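Local coordinates for vitamin B12-binding protein (Vibrio cholerae O395, PDB 5YSC) that binds vitamin B12 in the periplasm and probably delivers it to the membrane component BtuC of the BtuCDF import complex, at residues A[258-261]-A[262-266]; A[140-143]-A[144-148]; A[196-199]-A[200-204]. One frame throughout, in Å; residues are numbered along the deposited sequence.

Interaction 1 of 3, residues A[258-261]-A[262-266]; sequences VEQV and CTYLK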
# COMPACT_ATOMS: atom_id res chain seq x y z
N VAL A 258 -7.98 5.51 3.52
CA VAL A 258 -8.01 6.77 4.26
C VAL A 258 -9.34 6.93 4.96
O VAL A 258 -9.40 7.21 6.16
CB VAL A 258 -7.70 7.96 3.34
CG1 VAL A 258 -8.00 9.26 4.05
CG2 VAL A 258 -6.21 7.91 2.94
N GLU A 259 -10.43 6.77 4.24
CA GLU A 259 -11.75 6.87 4.89
C GLU A 259 -11.88 5.87 6.05
O GLU A 259 -12.39 6.21 7.13
CB GLU A 259 -12.84 6.68 3.81
CG GLU A 259 -14.04 7.52 3.97
CD GLU A 259 -14.98 7.39 2.78
OE1 GLU A 259 -14.65 7.91 1.68
OE2 GLU A 259 -16.07 6.78 2.97
N GLN A 260 -11.47 4.62 5.83
CA GLN A 260 -11.67 3.58 6.85
C GLN A 260 -10.85 3.90 8.09
O GLN A 260 -11.35 3.88 9.22
CB GLN A 260 -11.28 2.20 6.29
CG GLN A 260 -11.58 1.05 7.24
CD GLN A 260 -11.19 -0.29 6.69
OE1 GLN A 260 -10.11 -0.48 6.14
NE2 GLN A 260 -12.09 -1.25 6.84
N VAL A 261 -9.56 4.19 7.88
CA VAL A 261 -8.66 4.51 8.98
C VAL A 261 -9.14 5.74 9.73
O VAL A 261 -9.24 5.73 10.97
CB VAL A 261 -7.22 4.72 8.46
CG1 VAL A 261 -6.33 5.41 9.53
CG2 VAL A 261 -6.69 3.39 8.09
N CYS A 262 -9.44 6.81 8.98
CA CYS A 262 -9.84 8.09 9.56
C CYS A 262 -11.16 7.99 10.31
O CYS A 262 -11.34 8.61 11.36
CB CYS A 262 -9.95 9.12 8.46
SG CYS A 262 -8.45 9.95 7.97
N THR A 263 -12.10 7.21 9.78
CA THR A 263 -13.36 7.01 10.50
C THR A 263 -13.11 6.31 11.84
O THR A 263 -13.66 6.72 12.87
CB THR A 263 -14.34 6.22 9.65
OG1 THR A 263 -14.73 6.99 8.51
CG2 THR A 263 -15.61 5.81 10.49
N TYR A 264 -12.28 5.27 11.84
CA TYR A 264 -11.96 4.57 13.08
C TYR A 264 -11.19 5.45 14.07
O TYR A 264 -11.47 5.41 15.28
CB TYR A 264 -11.15 3.31 12.78
CG TYR A 264 -11.98 2.10 12.38
CD1 TYR A 264 -13.08 1.71 13.16
CD2 TYR A 264 -11.67 1.32 11.26
CE1 TYR A 264 -13.84 0.61 12.84
CE2 TYR A 264 -12.45 0.21 10.94
CZ TYR A 264 -13.53 -0.14 11.73
OH TYR A 264 -14.32 -1.22 11.43
N LEU A 265 -10.17 6.18 13.61
CA LEU A 265 -9.49 7.10 14.52
C LEU A 265 -10.41 8.19 15.02
O LEU A 265 -10.21 8.69 16.13
CB LEU A 265 -8.26 7.67 13.83
CG LEU A 265 -6.93 7.00 14.18
CD1 LEU A 265 -7.02 5.56 14.64
CD2 LEU A 265 -5.90 7.16 13.05
N LYS A 266 -11.43 8.57 14.23
CA LYS A 266 -12.44 9.50 14.75
C LYS A 266 -13.24 8.88 15.88
O LYS A 266 -13.42 9.50 16.94
CB LYS A 266 -13.38 9.93 13.63
CG LYS A 266 -14.30 11.04 14.03
CD LYS A 266 -15.20 11.34 12.89
CE LYS A 266 -16.04 12.53 13.18
NZ LYS A 266 -17.09 12.70 12.13

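Interaction 2 of 3, residues A[140-143]-A[144-148]; sequences QRLQ and DLRTQ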
# COMPACT_ATOMS: atom_id res chain seq x y z
N GLN A 140 -8.36 15.64 -6.02
CA GLN A 140 -9.50 16.33 -5.44
C GLN A 140 -10.08 15.55 -4.27
O GLN A 140 -10.33 16.11 -3.21
CB GLN A 140 -10.57 16.58 -6.51
CG GLN A 140 -11.71 17.45 -5.96
CD GLN A 140 -11.20 18.74 -5.35
OE1 GLN A 140 -11.59 19.14 -4.23
NE2 GLN A 140 -10.28 19.39 -6.06
N ARG A 141 -10.24 14.23 -4.42
CA ARG A 141 -10.75 13.45 -3.29
C ARG A 141 -9.78 13.48 -2.11
O ARG A 141 -10.19 13.54 -0.95
CB ARG A 141 -11.04 12.00 -3.71
CG ARG A 141 -11.66 11.18 -2.60
CD ARG A 141 -12.04 9.79 -3.04
NE ARG A 141 -12.56 9.02 -1.91
CZ ARG A 141 -12.61 7.68 -1.85
NH1 ARG A 141 -12.16 6.92 -2.84
NH2 ARG A 141 -13.07 7.09 -0.77
N LEU A 142 -8.47 13.47 -2.39
CA LEU A 142 -7.51 13.54 -1.31
C LEU A 142 -7.64 14.86 -0.57
O LEU A 142 -7.55 14.90 0.66
CB LEU A 142 -6.08 13.37 -1.84
CG LEU A 142 -4.95 13.53 -0.81
CD1 LEU A 142 -5.04 12.59 0.35
CD2 LEU A 142 -3.62 13.28 -1.50
N GLN A 143 -7.88 15.93 -1.32
CA GLN A 143 -8.14 17.24 -0.73
C GLN A 143 -9.40 17.19 0.13
O GLN A 143 -9.42 17.70 1.25
CB GLN A 143 -8.27 18.28 -1.83
CG GLN A 143 -8.75 19.65 -1.40
CD GLN A 143 -7.84 20.30 -0.38
OE1 GLN A 143 -6.63 20.04 -0.32
NE2 GLN A 143 -8.43 21.17 0.44
N ASP A 144 -10.45 16.58 -0.40
CA ASP A 144 -11.68 16.47 0.37
C ASP A 144 -11.43 15.73 1.67
O ASP A 144 -11.90 16.15 2.74
CB ASP A 144 -12.76 15.76 -0.45
CG ASP A 144 -13.23 16.56 -1.65
OD1 ASP A 144 -13.05 17.81 -1.65
OD2 ASP A 144 -13.76 15.94 -2.60
N LEU A 145 -10.70 14.61 1.61
CA LEU A 145 -10.46 13.84 2.82
C LEU A 145 -9.62 14.61 3.83
O LEU A 145 -9.88 14.54 5.03
CB LEU A 145 -9.80 12.52 2.47
CG LEU A 145 -10.68 11.54 1.72
CD1 LEU A 145 -9.82 10.43 1.10
CD2 LEU A 145 -11.75 10.95 2.66
N ARG A 146 -8.59 15.33 3.36
CA ARG A 146 -7.77 16.09 4.29
C ARG A 146 -8.63 17.11 5.03
O ARG A 146 -8.56 17.24 6.25
CB ARG A 146 -6.61 16.77 3.54
CG ARG A 146 -5.52 15.80 3.04
CD ARG A 146 -4.42 16.48 2.22
NE ARG A 146 -3.22 15.65 2.19
CZ ARG A 146 -2.38 15.56 1.16
NH1 ARG A 146 -2.56 16.29 0.08
NH2 ARG A 146 -1.33 14.74 1.25
N THR A 147 -9.51 17.80 4.30
CA THR A 147 -10.42 18.74 4.93
C THR A 147 -11.33 18.03 5.93
O THR A 147 -11.45 18.45 7.09
CB THR A 147 -11.25 19.46 3.86
OG1 THR A 147 -10.38 20.18 2.96
CG2 THR A 147 -12.26 20.41 4.51
N GLN A 148 -11.93 16.93 5.51
CA GLN A 148 -12.98 16.29 6.30
C GLN A 148 -12.45 15.74 7.62
O GLN A 148 -13.18 15.71 8.61
CB GLN A 148 -13.64 15.18 5.49
CG GLN A 148 -14.72 14.39 6.23
CD GLN A 148 -15.39 13.37 5.33
OE1 GLN A 148 -15.22 13.39 4.11
NE2 GLN A 148 -16.13 12.46 5.93
O HOH W 1 -4.62 18.19 -1.03

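Interaction 3 of 3, residues A[196-199]-A[200-204]; sequences PQVS and IEQVL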
# COMPACT_ATOMS: atom_id res chain seq x y z
N PRO A 196 9.52 -3.91 11.52
CA PRO A 196 10.06 -4.73 12.60
C PRO A 196 9.15 -5.85 13.03
O PRO A 196 7.92 -5.73 13.04
CB PRO A 196 10.25 -3.73 13.74
CG PRO A 196 9.28 -2.68 13.47
CD PRO A 196 9.12 -2.58 11.99
N GLN A 197 9.77 -6.94 13.46
CA GLN A 197 9.07 -7.98 14.18
C GLN A 197 9.07 -7.55 15.65
O GLN A 197 10.09 -7.10 16.16
CB GLN A 197 9.80 -9.31 14.01
CG GLN A 197 9.04 -10.49 14.55
CD GLN A 197 9.77 -11.79 14.32
OE1 GLN A 197 10.32 -12.02 13.24
NE2 GLN A 197 9.79 -12.65 15.32
N VAL A 198 7.92 -7.66 16.30
CA VAL A 198 7.76 -7.20 17.67
C VAL A 198 7.14 -8.31 18.51
O VAL A 198 6.39 -9.15 18.02
CB VAL A 198 6.90 -5.92 17.77
CG1 VAL A 198 7.56 -4.75 17.01
CG2 VAL A 198 5.46 -6.19 17.26
N SER A 199 7.47 -8.31 19.80
CA SER A 199 6.93 -9.29 20.73
C SER A 199 5.61 -8.80 21.33
O SER A 199 5.32 -7.60 21.36
CB SER A 199 7.93 -9.55 21.86
OG SER A 199 7.92 -8.47 22.77
N ILE A 200 4.82 -9.75 21.84
CA ILE A 200 3.60 -9.40 22.57
C ILE A 200 3.91 -8.36 23.63
O ILE A 200 3.19 -7.37 23.78
CB ILE A 200 2.96 -10.65 23.19
CG1 ILE A 200 2.21 -11.45 22.13
CG2 ILE A 200 2.01 -10.24 24.34
CD1 ILE A 200 1.43 -12.67 22.66
N GLU A 201 4.97 -8.61 24.41
CA GLU A 201 5.33 -7.70 25.50
C GLU A 201 5.59 -6.29 24.98
O GLU A 201 5.15 -5.31 25.59
CB GLU A 201 6.58 -8.25 26.22
CG GLU A 201 6.36 -9.47 27.12
CD GLU A 201 5.74 -10.67 26.41
OE1 GLU A 201 4.89 -11.36 27.03
OE2 GLU A 201 6.11 -10.93 25.24
N GLN A 202 6.29 -6.19 23.86
CA GLN A 202 6.58 -4.89 23.26
C GLN A 202 5.31 -4.08 23.01
O GLN A 202 5.26 -2.89 23.32
CB GLN A 202 7.36 -5.06 21.96
CG GLN A 202 8.83 -5.37 22.17
CD GLN A 202 9.56 -5.63 20.87
OE1 GLN A 202 9.53 -6.73 20.34
NE2 GLN A 202 10.22 -4.61 20.36
N VAL A 203 4.29 -4.71 22.44
CA VAL A 203 3.00 -4.04 22.25
C VAL A 203 2.38 -3.71 23.60
O VAL A 203 1.95 -2.58 23.84
CB VAL A 203 2.04 -4.92 21.42
CG1 VAL A 203 0.71 -4.19 21.20
CG2 VAL A 203 2.66 -5.34 20.09
N LEU A 204 2.29 -4.72 24.47
CA LEU A 204 1.65 -4.54 25.77
C LEU A 204 2.23 -3.35 26.50
O LEU A 204 1.50 -2.52 27.05
CB LEU A 204 1.81 -5.80 26.63
CG LEU A 204 1.10 -7.08 26.17
CD1 LEU A 204 1.32 -8.20 27.18
CD2 LEU A 204 -0.36 -6.84 25.95

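Interaction 1 of 3, residues A[258-261]-A[262-266]
Two first torsions bring Q260 and Y264 together: CG of Q260 lies opposite the backbone N (chi1 -175°), whereas CG of Y264 lies opposite the carbonyl carbon (chi1 -83°). The residues stand one turn apart, and these torsions lay the two side chains side by side, pointing the same way. They form an i/i+4 pair in helix 254-267, the last helix of this periplasmic binding protein, which packs on the C-terminal lobe. The touching atoms are Q260 CG and Y264 CE2, 3.9 Å apart, and the amide and ring planes are inclined by 29°. Beyond CG the Q260 chain is extended, and its OE1 accepts a hydrogen bond from the backbone N of N243, which helps to orient the amide. The Y264 ring, in turn, stacks with W240. Q260 O approaches Y264 CD2 obliquely at 3.3 Å while accepting from Y264 N at 3.1 Å.

The adjoining face of the helix is apolar. V261 and L265 lie alongside one another, CG1 of V261 reaching CD2 of L265 at 4.0 Å, and both are buried; V261 packs on V178 and F179 of helix 176-181, and L265 on F212 of strand 210-213.

On the more exposed side, E259 O is gripped twice by T263. The backbone N and the hydroxyl OG1 of T263 each lie 2.8 Å from E259 O and approach it from opposite faces of its plane, so the hydroxyl is tied back to its own helix, with a further weak hydrogen bond to Y149 OH. C262 faces the interior, where its SG is joined to SG of C182 in a disulfide that links this helix covalently to the chain just beyond helix 176-181. The same sulfur, C262 SG, rests 4.0 Å from V258 CG1.

Interaction 2 of 3, residues A[140-143]-A[144-148]
L142 and R146, one helical turn apart, cross obliquely, with the leucine branch placed over the flat end of the arginine. L142 CD2 stands 3.4 Å above the R146 guanidinium plane, offset toward its rim, and its nearest atom there is NH1 at 3.6 Å. The overlap follows from opposed first torsions: CG of L142 is anti to N (chi1 175°), which carries the branch out from the helix, whereas CG of R146 sits beside N (chi1 -71°) and its extended chain slants outward and back toward L142, so that the guanidinium meets the leucine branch. L181 touches both side chains from helix 176-181.

The guanidinium is also held at its edge. Water 1 lies in its plane, accepting from R146 NH1 at 3.0 Å and donating to Q143 OE1 at 2.8 Å, a bridge reached because the Q143 chain bends at chi2 (59°). The charge has its stronger partner in D112, whose OD2 forms a salt bridge with R146 NH2. Together these contacts restrict the guanidinium on one face and at two of its nitrogens.

Q143 also meets T147 through its carbonyl oxygen. T147 N at 3.1 Å and T147 OG1 at 3.2 Å both donate to Q143 O, from opposite faces of the carbonyl plane. Farther round the helix, R141 extends fully from CG to NE, and its CG passes L145 CD1 at 4.2 Å. NH2 of R141 continues to salt bridges with D256 and E259, while the buried L145 packs against L255 and V258 of helix 254-267.

These i/i+4 pairs form the final turns of helix 128-148, the long α-helix that connects the two lobes, an element characteristic of the class III periplasmic binding proteins that include BtuF.

Interaction 3 of 3, residues A[196-199]-A[200-204]
S199 and Q202 exchange hydrogen bonds across the start of helix 200-206. S199 OG accepts from Q202 N at 3.0 Å, and in return S199 N donates to Q202 OE1 at 2.7 Å. The serine hydroxyl can cover the helix end because it is set between its own N and carbonyl carbon (chi1 76°). The glutamine chain, extended beyond CG, runs back along the serine, with its CG 3.3 Å from S199 OG. The return bond is short but does not use a lone-pair direction of the amide oxygen: S199 N lies above the Q202 carbonyl plane, 35° out of it.

This reciprocal pairing is a capping box with S199 at the N-cap, and the helix it opens carries E201, predicted to be important for BtuC binding. S199 O begins the regular helical pattern by accepting from V203 N at 3.3 Å.

V198, just before the cap, lies in a weakly bonded strand paired with strand 166-167. Its CA is 3.2 Å from Q202 OE1. The buried V198 side chain crosses that of V203 at about a right angle, with V198 CG2 4.1 Å from V203 CG2.

Overall arrangement
Following the chain from the N terminus, interaction 2 comes first, at the end of the helix joining the lobes; interaction 3 follows in the C-terminal lobe, where strand 197-198 passes into a helix, and interaction 1 lies on the last helix. Each joins consecutive residues, so none closes a long loop; they run in series without nesting or crossing. Interactions 1 and 2 nevertheless meet: V258 CG1 packs 3.7 Å from L145 CD1, and the E259-R141 salt bridge adds a polar link, tying the last helix to the lobe-connecting one. Interaction 3 stands apart, its nearest atoms about 14 Å from interaction 1 and about 23 Å from interaction 2.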